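Local coordinates for protein anti-sigma-I factor RsgI3 (Clostridium thermocellum, PDB 6QE7) that binds pectin and polygalacturonic acid through its extracellular tandem PA14 domains and probably keeps the sigma factor SigI3 inactive until such polysaccharide is sensed, at residues A[182-187]-A[260-265]; A[215-220]-A[266-271]; A[162-167]-A[195-200]; A[154-159]-A[171-176]; A[175-180]-A[280-285]. All coordinates share one frame; numbering follows the deposited sequence.

Contact 1 of 5, residues A[182-187]-A[260-265]; sequences KDFPVG and YCNYGE
F184 meets N262 and the loop residues G264 and E265 with the far rim of its ring. CB leaves the backbone toward the strand, and with CG anti to the carbonyl carbon (chi1 -58°) the ring is carried to N262 and E265. CE1 does most of the touching: E265 O lies at the ring edge, in plane, 3.5 Å from CE1, and N262 ND2 stands 3.8 Å from CE1. CZ, at the tip, comes to 4.2 Å from G264 O. One face of the same ring receives K182 O, offset toward the rim. The ring and the N262 amide are turned 54° against each other. The site belongs to the second PA14 domain, an all-β module; here the long loop between strands 177-179 and 193-202 lies against the end of strand 254-263, and F194 also packs on F184. N262 ND2 donates to E265 O at 2.8 Å, within the plane of its own amide, and bonds G192 O as well, which fixes the amide's rotation. K182 reaches over with a chain bent at chi2 and chi3, and its NZ donates to G264 O at 2.8 Å, in the carbonyl plane on a lone pair. The lysine is exposed and poorly ordered, so this bond is less certain than the N262 one.

Contact 2 of 5, residues A[215-220]-A[266-271]; sequences VANGGV and PAFIKL
V215 and A216 run antiparallel to K270 and I269, V215 with K270 being a hydrogen-bonded pair and A216 with I269 a non-hydrogen-bonded one. K270 N donates to V215 O at 2.9 Å, the return bond from V215 N to K270 O is longer at 3.3 Å, and N217 N closes the pairing on F268 O at 3.0 Å. Between them the CA-H groups of A216 and I269 point at F268 O and V215 O. The V215 and F268 side chains run alongside one another: with CG1 anti to the backbone N, the valine sets that methyl 3.6 Å from F268 CE1, while V215 O sits at the ring edge, in plane. N217 is swung back to the chain ahead of the strand. Its CG is 3.4 Å from F268 CB, its amide is tilted 24° from the phenyl plane, and ND2 donates to P266 O; the modelled 2.5 Å from ND2 to that oxygen is unusually short, so its exact length is doubtful. N217 OD1 accepts from E239 N. On the face that carries A216 and I269, V220 comes in from strand 219-224 of the facing sheet, its CG1 3.7 Å from I269 CD1. The ammonium of K270 leads away to N177 OD1. If the short ND2 bond is real, both ends of the buried N217 amide have backbone partners, which would fix its rotation and tie the G218-containing turn between strands 208-216 and 219-224 to the start of strand 268-274.

Contact 3 of 5, residues A[162-167]-A[195-200]; sequences AELKDK and SVRWVG
L164 and S195 share the one direct hydrogen bond of the contact, L164 N donating to S195 OG at 3.2 Å with a bent N-H...O angle of 139°. S195 OG sits between its backbone N and carbonyl carbon (chi1 57°), and its strongest polar partner is D161 O. The hydroxyl therefore grips the loop twice, giving its proton to D161 and accepting from L164. A second polar link runs through water: L164 O takes a hydrogen from a water 2.5 Å away, and this water accepts from R197 NH2 at 2.9 Å, lying at the edge of the guanidinium and in its plane. Van der Waals contact comes from the leucine branches: CD2 of L164 lies 3.5 Å from S195 CB and 3.3 Å from S195 OG, and CD1 of L164 is 3.9 Å from R197 NH2. The charge of R197 is met elsewhere, by E259 at NE and E157 at NH1, so the leucine packs on an arginine whose direction is already fixed by carboxylates. Within the loop K165 and E163 form a salt bridge, and D161 OD1 collects the amides of E163 and K165. The loop is the turn of the hairpin made by strands 154-159 and 167-173. It folds over strand 193-202, which runs between strands 154-159 and 254-263 in the same antiparallel sheet, and L164 touches Y159 on one of these neighbours and E259 on the other.

Contact 4 of 5, residues A[154-159]-A[171-176]; sequences LSAEYY and RIDDAI
Y158 and R171 cross with ring and guanidinium planes 57° apart. R171 CZ stands 4.3 Å from the ring centroid, displaced from the ring normal, an off-centre cation-pi contact. R171 NH2 makes a weak bond to Y158 OH, doubtful because the hydroxyl's position is unsure. With CG between backbone N and carbonyl carbon (chi1 61°) and the chain extended from CG to NE, the guanidinium reaches the ring. D173 and Y158 extend toward each other from opposite directions, the carboxylate 81° from the ring plane and OD2 at the ring edge, doubtfully close to the hydroxyl. A salt bridge from R171 NE to D173 OD1, 2.8 Å long, uses the syn lone pair and holds the guanidinium, while W198 NE1 donates to D173 OD2. Farther on, L154 CD1 meets I176 CD1 at 3.9 Å, the two side chains crossing at about a right angle. Backbone bonds pair L154 with D173 and A156 with R171, one in each direction per pair; L154 N to D173 O and A156 N to R171 O both measure 2.8 Å. This is an antiparallel β hairpin of strands 154-159 and 167-173, with one face turned into the all-β core of a PA14 domain.

Contact 5 of 5, residues A[175-180]-A[280-285]; sequences AINFNW and KEVVPS
N177 lays its amide end against V282, the two side chains crossing at about a right angle; farther along the same segment W180 CZ2 lies 3.2 Å above one face of the F178 ring, and F178 CB sits over one face of the W180 indole, both offset toward the rim. V282 meets N177 with both methyls. CG1 is 3.8 Å from N177 CB and CG2 is 3.9 Å from N177 ND2, a reach made by holding the asparagine CG anti to its own N (chi1 -167°). The contact is van der Waals; the amide oxygen is turned to K270. A175 turns its CB toward the other segment, 3.9 Å from V283 O. A water spans the backbones: I176 N donates to it at 2.9 Å, and it lies 2.7 Å from V283 O, to which it can donate, though other acceptors compete for its protons. Nearby, S285 OG bonds D174 O. No direct hydrogen bond joins the two segments; each pairs with strand 268-274 instead. Strands 177-179 and 281-282 follow one another along the same edge of strand 268-274, where L271 bonds I176 through its N and V283 through its O.

All five contacts lie in the second PA14 domain; the calcium ions are bound by residues of the first, such as D69 and D70, so none of the contacts forms a metal site. Contacts 1, 3 and 4 share one antiparallel sheet: Y260 O accepts from V196 N, and S195 O from Y159 N. Contact 2 and contact 5, centres about 11 Å apart, meet on the other sheet, where I269 O accepts from F178 N. W198 from contact 3 joins the sheets, packing on I176 and I269. Contacts 1 and 2 have centres about 10 Å apart and are joined where C261 N meets G219 O. P185 packs on W180, linking contact 1 to contact 5, their centres about 17 Å apart.

Contact 1 of 5, residues A[182-187]-A[260-265]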
# COMPACT_ATOMS: atom_id res chain seq x y z
N LYS A 182 4.64 26.39 -23.92
CA LYS A 182 5.80 27.31 -24.12
C LYS A 182 6.30 27.99 -22.83
O LYS A 182 7.47 28.43 -22.89
CB LYS A 182 5.53 28.39 -25.18
CG LYS A 182 6.70 28.58 -26.14
CD LYS A 182 7.04 27.29 -26.89
CE LYS A 182 8.52 27.14 -27.17
NZ LYS A 182 8.87 25.88 -27.87
N ASP A 183 5.48 28.14 -21.76
CA ASP A 183 5.91 28.66 -20.42
C ASP A 183 6.50 27.50 -19.64
O ASP A 183 5.77 26.84 -18.88
CB ASP A 183 4.75 29.29 -19.64
CG ASP A 183 3.80 30.04 -20.57
OD1 ASP A 183 2.95 29.38 -21.24
OD2 ASP A 183 3.95 31.28 -20.65
N PHE A 184 7.77 27.23 -19.84
CA PHE A 184 8.42 25.99 -19.33
C PHE A 184 8.32 25.95 -17.82
O PHE A 184 8.54 26.91 -17.12
CB PHE A 184 9.88 25.89 -19.78
CG PHE A 184 10.03 25.91 -21.27
CD1 PHE A 184 9.48 24.91 -22.04
CD2 PHE A 184 10.58 27.01 -21.91
CE1 PHE A 184 9.58 24.93 -23.42
CE2 PHE A 184 10.70 27.04 -23.28
CZ PHE A 184 10.24 25.98 -24.03
N PRO A 185 8.12 24.76 -17.23
CA PRO A 185 8.06 24.65 -15.79
C PRO A 185 9.37 24.92 -15.04
O PRO A 185 9.40 25.03 -13.80
CB PRO A 185 7.48 23.23 -15.55
CG PRO A 185 7.90 22.48 -16.79
CD PRO A 185 7.92 23.49 -17.93
N VAL A 186 10.47 25.06 -15.76
CA VAL A 186 11.82 25.18 -15.16
C VAL A 186 12.41 26.43 -15.81
O VAL A 186 12.29 26.52 -17.03
CB VAL A 186 12.66 23.92 -15.46
CG1 VAL A 186 14.04 23.96 -14.81
CG2 VAL A 186 11.93 22.68 -15.04
N GLY A 187 12.93 27.36 -15.02
CA GLY A 187 13.58 28.58 -15.54
C GLY A 187 15.04 28.35 -15.88
O GLY A 187 15.60 27.27 -15.57
N TYR A 260 10.24 12.17 -18.44
CA TYR A 260 9.87 13.05 -19.57
C TYR A 260 11.08 13.92 -19.92
O TYR A 260 11.69 14.52 -19.04
CB TYR A 260 8.70 13.97 -19.21
CG TYR A 260 8.33 14.95 -20.30
CD1 TYR A 260 7.90 14.46 -21.52
CD2 TYR A 260 8.46 16.32 -20.18
CE1 TYR A 260 7.57 15.30 -22.56
CE2 TYR A 260 8.21 17.18 -21.25
CZ TYR A 260 7.74 16.67 -22.45
OH TYR A 260 7.42 17.44 -23.55
N CYS A 261 11.36 14.06 -21.19
CA CYS A 261 12.33 15.07 -21.64
C CYS A 261 11.69 15.87 -22.79
O CYS A 261 10.99 15.38 -23.62
CB CYS A 261 13.67 14.43 -21.93
SG CYS A 261 13.70 13.33 -23.37
N ASN A 262 11.85 17.15 -22.67
CA ASN A 262 11.56 18.15 -23.70
C ASN A 262 12.82 18.43 -24.53
O ASN A 262 13.91 18.61 -23.95
CB ASN A 262 11.16 19.43 -22.99
CG ASN A 262 10.29 20.20 -23.92
OD1 ASN A 262 9.29 19.60 -24.34
ND2 ASN A 262 10.71 21.41 -24.28
N TYR A 263 12.69 18.54 -25.84
CA TYR A 263 13.87 18.81 -26.72
C TYR A 263 13.76 20.23 -27.35
O TYR A 263 14.57 20.69 -28.29
CB TYR A 263 13.97 17.65 -27.71
CG TYR A 263 14.29 16.27 -27.18
CD1 TYR A 263 15.57 15.98 -26.72
CD2 TYR A 263 13.36 15.22 -27.22
CE1 TYR A 263 15.90 14.70 -26.29
CE2 TYR A 263 13.69 13.92 -26.84
CZ TYR A 263 14.98 13.66 -26.38
OH TYR A 263 15.40 12.44 -25.95
N GLY A 264 12.81 20.99 -26.83
CA GLY A 264 12.71 22.44 -27.09
C GLY A 264 11.32 22.81 -27.57
O GLY A 264 11.03 24.05 -27.62
N GLU A 265 10.49 21.80 -27.88
CA GLU A 265 9.09 22.01 -28.32
C GLU A 265 8.33 22.63 -27.14
O GLU A 265 8.85 22.65 -26.03
CB GLU A 265 8.48 20.70 -28.84
CG GLU A 265 8.91 20.40 -30.26
CD GLU A 265 10.33 19.88 -30.37
OE1 GLU A 265 10.83 19.32 -29.37
OE2 GLU A 265 10.96 20.04 -31.45

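Contact 2 of 5, residues A[215-220]-A[266-271]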
# COMPACT_ATOMS: atom_id res chain seq x y z
N VAL A 215 0.73 10.58 -23.88
CA VAL A 215 0.62 11.65 -24.89
C VAL A 215 1.67 12.68 -24.50
O VAL A 215 1.59 13.25 -23.39
CB VAL A 215 -0.79 12.28 -24.99
CG1 VAL A 215 -0.83 13.39 -26.08
CG2 VAL A 215 -1.81 11.25 -25.30
N ALA A 216 2.64 12.92 -25.40
CA ALA A 216 3.83 13.69 -25.03
C ALA A 216 4.44 14.46 -26.21
O ALA A 216 4.65 13.84 -27.24
CB ALA A 216 4.79 12.67 -24.51
N ASN A 217 4.93 15.67 -25.96
CA ASN A 217 5.66 16.50 -26.96
C ASN A 217 7.18 16.18 -26.99
O ASN A 217 7.90 16.75 -27.82
CB ASN A 217 5.41 17.98 -26.71
CG ASN A 217 4.05 18.45 -27.19
OD1 ASN A 217 3.23 17.65 -27.65
ND2 ASN A 217 3.79 19.74 -27.09
N GLY A 218 7.67 15.29 -26.15
CA GLY A 218 9.11 14.96 -26.09
C GLY A 218 9.28 13.50 -25.82
O GLY A 218 8.48 12.70 -26.30
N GLY A 219 10.36 13.12 -25.16
CA GLY A 219 10.65 11.71 -24.85
C GLY A 219 9.99 11.28 -23.54
O GLY A 219 9.97 12.09 -22.57
N VAL A 220 9.56 10.02 -23.47
CA VAL A 220 8.93 9.41 -22.26
C VAL A 220 9.54 8.04 -21.98
O VAL A 220 9.87 7.29 -22.93
CB VAL A 220 7.41 9.30 -22.41
CG1 VAL A 220 6.75 10.65 -22.29
CG2 VAL A 220 7.01 8.65 -23.71
N PRO A 266 7.12 23.19 -27.35
CA PRO A 266 6.23 23.52 -26.23
C PRO A 266 5.90 22.19 -25.54
O PRO A 266 5.64 21.20 -26.28
CB PRO A 266 4.99 24.16 -26.87
CG PRO A 266 5.04 23.72 -28.33
CD PRO A 266 6.49 23.46 -28.66
N ALA A 267 6.05 22.16 -24.21
CA ALA A 267 6.13 20.89 -23.44
C ALA A 267 4.71 20.42 -23.13
O ALA A 267 3.87 21.25 -22.78
CB ALA A 267 6.93 21.04 -22.19
N PHE A 268 4.50 19.11 -23.17
CA PHE A 268 3.19 18.47 -22.92
C PHE A 268 3.47 17.05 -22.47
O PHE A 268 4.19 16.39 -23.19
CB PHE A 268 2.37 18.43 -24.21
CG PHE A 268 0.93 18.04 -24.14
CD1 PHE A 268 0.56 16.71 -24.10
CD2 PHE A 268 -0.08 19.00 -24.21
CE1 PHE A 268 -0.79 16.35 -24.08
CE2 PHE A 268 -1.42 18.65 -24.20
CZ PHE A 268 -1.77 17.31 -24.16
N ILE A 269 2.86 16.62 -21.38
CA ILE A 269 2.79 15.17 -21.06
C ILE A 269 1.54 14.85 -20.23
O ILE A 269 1.29 15.53 -19.18
CB ILE A 269 4.10 14.72 -20.39
CG1 ILE A 269 4.05 13.22 -20.03
CG2 ILE A 269 4.37 15.63 -19.21
CD1 ILE A 269 5.31 12.67 -19.55
N LYS A 270 0.76 13.88 -20.70
CA LYS A 270 -0.39 13.28 -19.94
C LYS A 270 -0.06 11.79 -19.75
O LYS A 270 0.49 11.23 -20.70
CB LYS A 270 -1.71 13.42 -20.70
CG LYS A 270 -2.27 14.83 -20.85
CD LYS A 270 -3.44 14.95 -21.85
CE LYS A 270 -4.33 16.19 -21.71
NZ LYS A 270 -3.62 17.42 -21.25
N LEU A 271 -0.40 11.20 -18.58
CA LEU A 271 -0.37 9.71 -18.34
C LEU A 271 -1.81 9.29 -18.16
O LEU A 271 -2.52 9.90 -17.32
CB LEU A 271 0.51 9.33 -17.13
CG LEU A 271 0.55 7.85 -16.76
CD1 LEU A 271 1.35 7.05 -17.79
CD2 LEU A 271 1.11 7.65 -15.38

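Contact 3 of 5, residues A[162-167]-A[195-200]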
# COMPACT_ATOMS: atom_id res chain seq x y z
N ALA A 162 18.01 18.01 -20.66
CA ALA A 162 17.12 16.96 -21.21
C ALA A 162 17.56 15.58 -20.75
O ALA A 162 16.96 14.66 -21.28
CB ALA A 162 17.10 16.96 -22.71
N GLU A 163 18.52 15.46 -19.83
CA GLU A 163 19.25 14.20 -19.55
C GLU A 163 19.13 13.86 -18.07
O GLU A 163 19.89 13.02 -17.61
CB GLU A 163 20.72 14.34 -20.00
CG GLU A 163 20.89 14.15 -21.52
CD GLU A 163 22.28 13.91 -22.12
OE1 GLU A 163 23.31 14.01 -21.39
OE2 GLU A 163 22.33 13.60 -23.35
N LEU A 164 18.16 14.44 -17.37
CA LEU A 164 17.87 14.19 -15.94
C LEU A 164 19.17 14.39 -15.14
O LEU A 164 19.34 13.72 -14.06
CB LEU A 164 17.25 12.80 -15.77
CG LEU A 164 15.95 12.58 -16.57
CD1 LEU A 164 15.58 11.11 -16.67
CD2 LEU A 164 14.81 13.37 -15.95
N LYS A 165 19.99 15.37 -15.52
CA LYS A 165 21.28 15.62 -14.80
C LYS A 165 21.15 16.75 -13.77
O LYS A 165 21.37 16.50 -12.59
CB LYS A 165 22.42 15.86 -15.79
CG LYS A 165 23.01 14.60 -16.43
CD LYS A 165 24.32 14.84 -17.17
CE LYS A 165 24.45 13.81 -18.27
NZ LYS A 165 25.77 13.84 -18.94
N ASP A 166 20.86 17.98 -14.17
CA ASP A 166 20.97 19.16 -13.28
C ASP A 166 19.63 19.35 -12.55
O ASP A 166 18.65 19.83 -13.20
CB ASP A 166 21.31 20.42 -14.09
CG ASP A 166 21.34 21.64 -13.19
OD1 ASP A 166 21.75 21.49 -12.04
OD2 ASP A 166 20.99 22.72 -13.66
N LYS A 167 19.55 19.00 -11.27
CA LYS A 167 18.24 18.95 -10.58
C LYS A 167 17.92 20.34 -10.07
O LYS A 167 18.73 20.91 -9.46
CB LYS A 167 18.21 17.97 -9.40
CG LYS A 167 16.84 17.86 -8.72
CD LYS A 167 16.88 17.24 -7.33
CE LYS A 167 17.21 15.77 -7.37
NZ LYS A 167 17.91 15.33 -6.14
N SER A 195 13.72 18.24 -18.23
CA SER A 195 13.26 16.84 -18.07
C SER A 195 12.66 16.70 -16.67
O SER A 195 12.94 17.59 -15.78
CB SER A 195 14.47 15.91 -18.38
OG SER A 195 15.57 16.23 -17.52
N VAL A 196 11.87 15.66 -16.44
CA VAL A 196 11.14 15.45 -15.15
C VAL A 196 11.14 13.95 -14.84
O VAL A 196 11.05 13.17 -15.78
CB VAL A 196 9.68 15.95 -15.24
CG1 VAL A 196 9.06 16.13 -13.87
CG2 VAL A 196 9.59 17.23 -16.05
N ARG A 197 11.28 13.62 -13.56
CA ARG A 197 11.07 12.24 -13.03
C ARG A 197 9.98 12.31 -11.94
O ARG A 197 10.12 13.10 -11.05
CB ARG A 197 12.32 11.62 -12.42
CG ARG A 197 12.01 10.28 -11.78
CD ARG A 197 13.20 9.53 -11.22
NE ARG A 197 14.29 9.42 -12.19
CZ ARG A 197 15.37 10.17 -12.15
NH1 ARG A 197 15.53 11.08 -11.21
NH2 ARG A 197 16.32 9.97 -13.03
N TRP A 198 8.89 11.58 -12.15
CA TRP A 198 7.82 11.28 -11.18
C TRP A 198 8.07 9.87 -10.66
O TRP A 198 8.25 8.95 -11.47
CB TRP A 198 6.46 11.36 -11.85
CG TRP A 198 6.08 12.73 -12.33
CD1 TRP A 198 5.46 13.71 -11.60
CD2 TRP A 198 6.19 13.24 -13.67
NE1 TRP A 198 5.25 14.82 -12.38
CE2 TRP A 198 5.68 14.56 -13.66
CE3 TRP A 198 6.72 12.74 -14.87
CZ2 TRP A 198 5.68 15.36 -14.81
CZ3 TRP A 198 6.74 13.54 -15.98
CH2 TRP A 198 6.19 14.81 -15.96
N VAL A 199 8.13 9.74 -9.35
CA VAL A 199 8.19 8.44 -8.64
C VAL A 199 7.06 8.38 -7.63
O VAL A 199 6.80 9.41 -6.99
CB VAL A 199 9.55 8.29 -7.93
CG1 VAL A 199 9.61 6.96 -7.15
CG2 VAL A 199 10.65 8.34 -8.96
N GLY A 200 6.55 7.17 -7.41
CA GLY A 200 5.68 6.87 -6.28
C GLY A 200 5.02 5.52 -6.42
O GLY A 200 5.70 4.56 -6.77
O HOH W 1 18.61 11.67 -12.82

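Contact 4 of 5, residues A[154-159]-A[171-176]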
# COMPACT_ATOMS: atom_id res chain seq x y z
N LEU A 154 2.43 12.43 -7.09
CA LEU A 154 3.73 11.80 -7.24
C LEU A 154 4.84 12.80 -6.92
O LEU A 154 4.66 14.05 -7.16
CB LEU A 154 3.82 11.25 -8.66
CG LEU A 154 2.86 10.13 -9.00
CD1 LEU A 154 2.96 9.85 -10.47
CD2 LEU A 154 3.15 8.84 -8.19
N SER A 155 5.95 12.29 -6.37
CA SER A 155 7.19 13.10 -6.14
C SER A 155 7.88 13.32 -7.47
O SER A 155 8.34 12.34 -8.04
CB SER A 155 8.13 12.46 -5.19
OG SER A 155 7.39 12.14 -4.05
N ALA A 156 7.98 14.60 -7.86
CA ALA A 156 8.53 15.08 -9.13
C ALA A 156 9.86 15.73 -8.82
O ALA A 156 9.93 16.53 -7.86
CB ALA A 156 7.57 16.04 -9.79
N GLU A 157 10.88 15.30 -9.54
CA GLU A 157 12.15 16.04 -9.67
C GLU A 157 12.17 16.72 -11.04
O GLU A 157 12.08 16.00 -12.09
CB GLU A 157 13.29 15.09 -9.41
CG GLU A 157 13.09 14.17 -8.21
CD GLU A 157 14.04 12.97 -8.26
OE1 GLU A 157 13.79 12.04 -9.04
OE2 GLU A 157 15.10 13.02 -7.61
N TYR A 158 12.35 18.05 -11.04
CA TYR A 158 12.50 18.86 -12.29
C TYR A 158 13.98 19.15 -12.56
O TYR A 158 14.67 19.61 -11.66
CB TYR A 158 11.69 20.13 -12.20
CG TYR A 158 10.23 19.83 -12.31
CD1 TYR A 158 9.56 19.18 -11.31
CD2 TYR A 158 9.53 20.17 -13.44
CE1 TYR A 158 8.19 18.95 -11.40
CE2 TYR A 158 8.19 19.89 -13.57
CZ TYR A 158 7.51 19.23 -12.56
OH TYR A 158 6.18 18.91 -12.71
N TYR A 159 14.42 18.88 -13.78
CA TYR A 159 15.82 19.08 -14.19
C TYR A 159 15.95 20.19 -15.22
O TYR A 159 15.06 20.34 -16.09
CB TYR A 159 16.41 17.77 -14.72
CG TYR A 159 16.51 16.72 -13.66
CD1 TYR A 159 15.42 15.92 -13.38
CD2 TYR A 159 17.64 16.59 -12.88
CE1 TYR A 159 15.48 14.93 -12.41
CE2 TYR A 159 17.74 15.59 -11.93
CZ TYR A 159 16.63 14.79 -11.68
OH TYR A 159 16.62 13.81 -10.76
N ARG A 171 8.90 18.82 -6.12
CA ARG A 171 7.57 19.08 -5.52
C ARG A 171 6.71 17.83 -5.75
O ARG A 171 7.12 16.91 -6.51
CB ARG A 171 6.95 20.31 -6.19
CG ARG A 171 6.76 20.09 -7.68
CD ARG A 171 6.25 21.31 -8.37
NE ARG A 171 5.82 21.06 -9.74
CZ ARG A 171 5.76 22.00 -10.70
NH1 ARG A 171 6.18 23.22 -10.43
NH2 ARG A 171 5.32 21.72 -11.93
N ILE A 172 5.52 17.85 -5.18
CA ILE A 172 4.49 16.82 -5.46
C ILE A 172 3.51 17.35 -6.50
O ILE A 172 2.88 18.35 -6.28
CB ILE A 172 3.85 16.41 -4.14
CG1 ILE A 172 4.89 15.71 -3.25
CG2 ILE A 172 2.65 15.52 -4.44
CD1 ILE A 172 4.48 15.57 -1.83
N ASP A 173 3.45 16.68 -7.64
CA ASP A 173 2.47 16.94 -8.72
C ASP A 173 1.24 16.07 -8.40
O ASP A 173 1.40 14.89 -7.99
CB ASP A 173 3.16 16.69 -10.05
CG ASP A 173 4.19 17.75 -10.43
OD1 ASP A 173 4.14 18.82 -9.85
OD2 ASP A 173 5.07 17.49 -11.31
N ASP A 174 0.05 16.65 -8.47
CA ASP A 174 -1.22 15.95 -8.18
C ASP A 174 -1.43 14.81 -9.18
O ASP A 174 -2.07 13.82 -8.86
CB ASP A 174 -2.39 16.93 -8.23
CG ASP A 174 -2.33 17.90 -7.07
OD1 ASP A 174 -1.44 17.73 -6.17
OD2 ASP A 174 -3.16 18.84 -7.08
N ALA A 175 -0.96 14.98 -10.40
CA ALA A 175 -1.15 13.99 -11.46
C ALA A 175 -0.20 14.33 -12.59
O ALA A 175 0.50 15.37 -12.52
CB ALA A 175 -2.58 14.00 -11.92
N ILE A 176 -0.13 13.44 -13.57
CA ILE A 176 0.75 13.69 -14.73
C ILE A 176 -0.20 14.10 -15.85
O ILE A 176 -0.75 13.23 -16.57
CB ILE A 176 1.64 12.50 -15.08
CG1 ILE A 176 2.48 12.04 -13.88
CG2 ILE A 176 2.53 12.84 -16.29
CD1 ILE A 176 3.37 10.90 -14.18

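Contact 5 of 5, residues A[175-180]-A[280-285]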
# COMPACT_ATOMS: atom_id res chain seq x y z
N ALA A 175 -0.96 14.98 -10.40
CA ALA A 175 -1.15 13.99 -11.46
C ALA A 175 -0.20 14.33 -12.59
O ALA A 175 0.50 15.37 -12.52
CB ALA A 175 -2.58 14.00 -11.92
N ILE A 176 -0.13 13.44 -13.57
CA ILE A 176 0.75 13.69 -14.73
C ILE A 176 -0.20 14.10 -15.85
O ILE A 176 -0.75 13.23 -16.57
CB ILE A 176 1.64 12.50 -15.08
CG1 ILE A 176 2.48 12.04 -13.88
CG2 ILE A 176 2.53 12.84 -16.29
CD1 ILE A 176 3.37 10.90 -14.18
N ASN A 177 -0.44 15.40 -15.90
CA ASN A 177 -1.42 16.00 -16.84
C ASN A 177 -1.02 17.45 -17.12
O ASN A 177 -1.58 18.35 -16.46
CB ASN A 177 -2.82 15.97 -16.23
CG ASN A 177 -3.87 16.29 -17.27
OD1 ASN A 177 -3.56 16.42 -18.47
ND2 ASN A 177 -5.09 16.49 -16.81
N PHE A 178 -0.01 17.64 -17.94
CA PHE A 178 0.63 18.97 -18.12
C PHE A 178 0.63 19.33 -19.60
O PHE A 178 0.99 18.51 -20.49
CB PHE A 178 2.02 18.98 -17.51
CG PHE A 178 2.04 18.95 -16.01
CD1 PHE A 178 1.67 20.06 -15.27
CD2 PHE A 178 2.39 17.78 -15.32
CE1 PHE A 178 1.76 20.05 -13.89
CE2 PHE A 178 2.44 17.75 -13.93
CZ PHE A 178 2.09 18.88 -13.22
N ASN A 179 0.06 20.50 -19.87
CA ASN A 179 0.17 21.24 -21.15
C ASN A 179 0.93 22.52 -20.80
O ASN A 179 0.31 23.49 -20.28
CB ASN A 179 -1.21 21.43 -21.78
CG ASN A 179 -1.18 22.34 -22.99
OD1 ASN A 179 -0.35 22.23 -23.89
ND2 ASN A 179 -2.14 23.24 -23.06
N TRP A 180 2.25 22.52 -20.91
CA TRP A 180 3.04 23.70 -20.48
C TRP A 180 3.08 24.79 -21.56
O TRP A 180 3.06 25.97 -21.15
CB TRP A 180 4.41 23.29 -20.02
CG TRP A 180 4.39 22.66 -18.66
CD1 TRP A 180 3.93 23.20 -17.50
CD2 TRP A 180 4.84 21.35 -18.35
NE1 TRP A 180 4.10 22.32 -16.48
CE2 TRP A 180 4.69 21.19 -16.96
CE3 TRP A 180 5.36 20.29 -19.10
CZ2 TRP A 180 5.04 20.00 -16.32
CZ3 TRP A 180 5.72 19.12 -18.47
CH2 TRP A 180 5.57 18.99 -17.09
N LYS A 280 -10.85 4.85 -20.57
CA LYS A 280 -9.60 5.62 -20.77
C LYS A 280 -9.73 6.96 -20.07
O LYS A 280 -10.72 7.61 -20.23
CB LYS A 280 -9.21 5.83 -22.22
CG LYS A 280 -7.82 6.44 -22.48
CD LYS A 280 -7.15 5.89 -23.72
CE LYS A 280 -7.71 6.47 -24.99
NZ LYS A 280 -6.66 7.25 -25.67
N GLU A 281 -8.74 7.29 -19.25
CA GLU A 281 -8.72 8.59 -18.58
C GLU A 281 -7.28 8.92 -18.20
O GLU A 281 -6.45 8.00 -18.07
CB GLU A 281 -9.71 8.56 -17.39
CG GLU A 281 -9.36 7.52 -16.32
CD GLU A 281 -10.12 7.62 -15.00
OE1 GLU A 281 -11.13 8.35 -14.93
OE2 GLU A 281 -9.68 6.95 -14.01
N VAL A 282 -7.05 10.20 -17.92
CA VAL A 282 -5.85 10.65 -17.17
C VAL A 282 -5.85 9.87 -15.83
O VAL A 282 -6.88 9.83 -15.15
CB VAL A 282 -5.85 12.17 -16.99
CG1 VAL A 282 -4.69 12.62 -16.12
CG2 VAL A 282 -5.80 12.92 -18.33
N VAL A 283 -4.73 9.23 -15.45
CA VAL A 283 -4.69 8.55 -14.14
C VAL A 283 -4.94 9.63 -13.08
O VAL A 283 -4.25 10.66 -13.07
CB VAL A 283 -3.38 7.84 -13.92
CG1 VAL A 283 -3.43 7.11 -12.60
CG2 VAL A 283 -3.04 6.93 -15.09
N PRO A 284 -5.94 9.41 -12.20
CA PRO A 284 -6.40 10.42 -11.26
C PRO A 284 -5.45 10.54 -10.08
O PRO A 284 -4.82 9.59 -9.73
CB PRO A 284 -7.81 9.99 -10.80
CG PRO A 284 -8.12 8.73 -11.51
CD PRO A 284 -6.87 8.28 -12.27
N SER A 285 -5.39 11.71 -9.48
CA SER A 285 -4.55 11.95 -8.28
C SER A 285 -4.91 10.97 -7.17
O SER A 285 -4.02 10.54 -6.44
CB SER A 285 -4.71 13.33 -7.82
OG SER A 285 -3.66 13.65 -6.89
O HOH W 2 -1.90 11.25 -14.31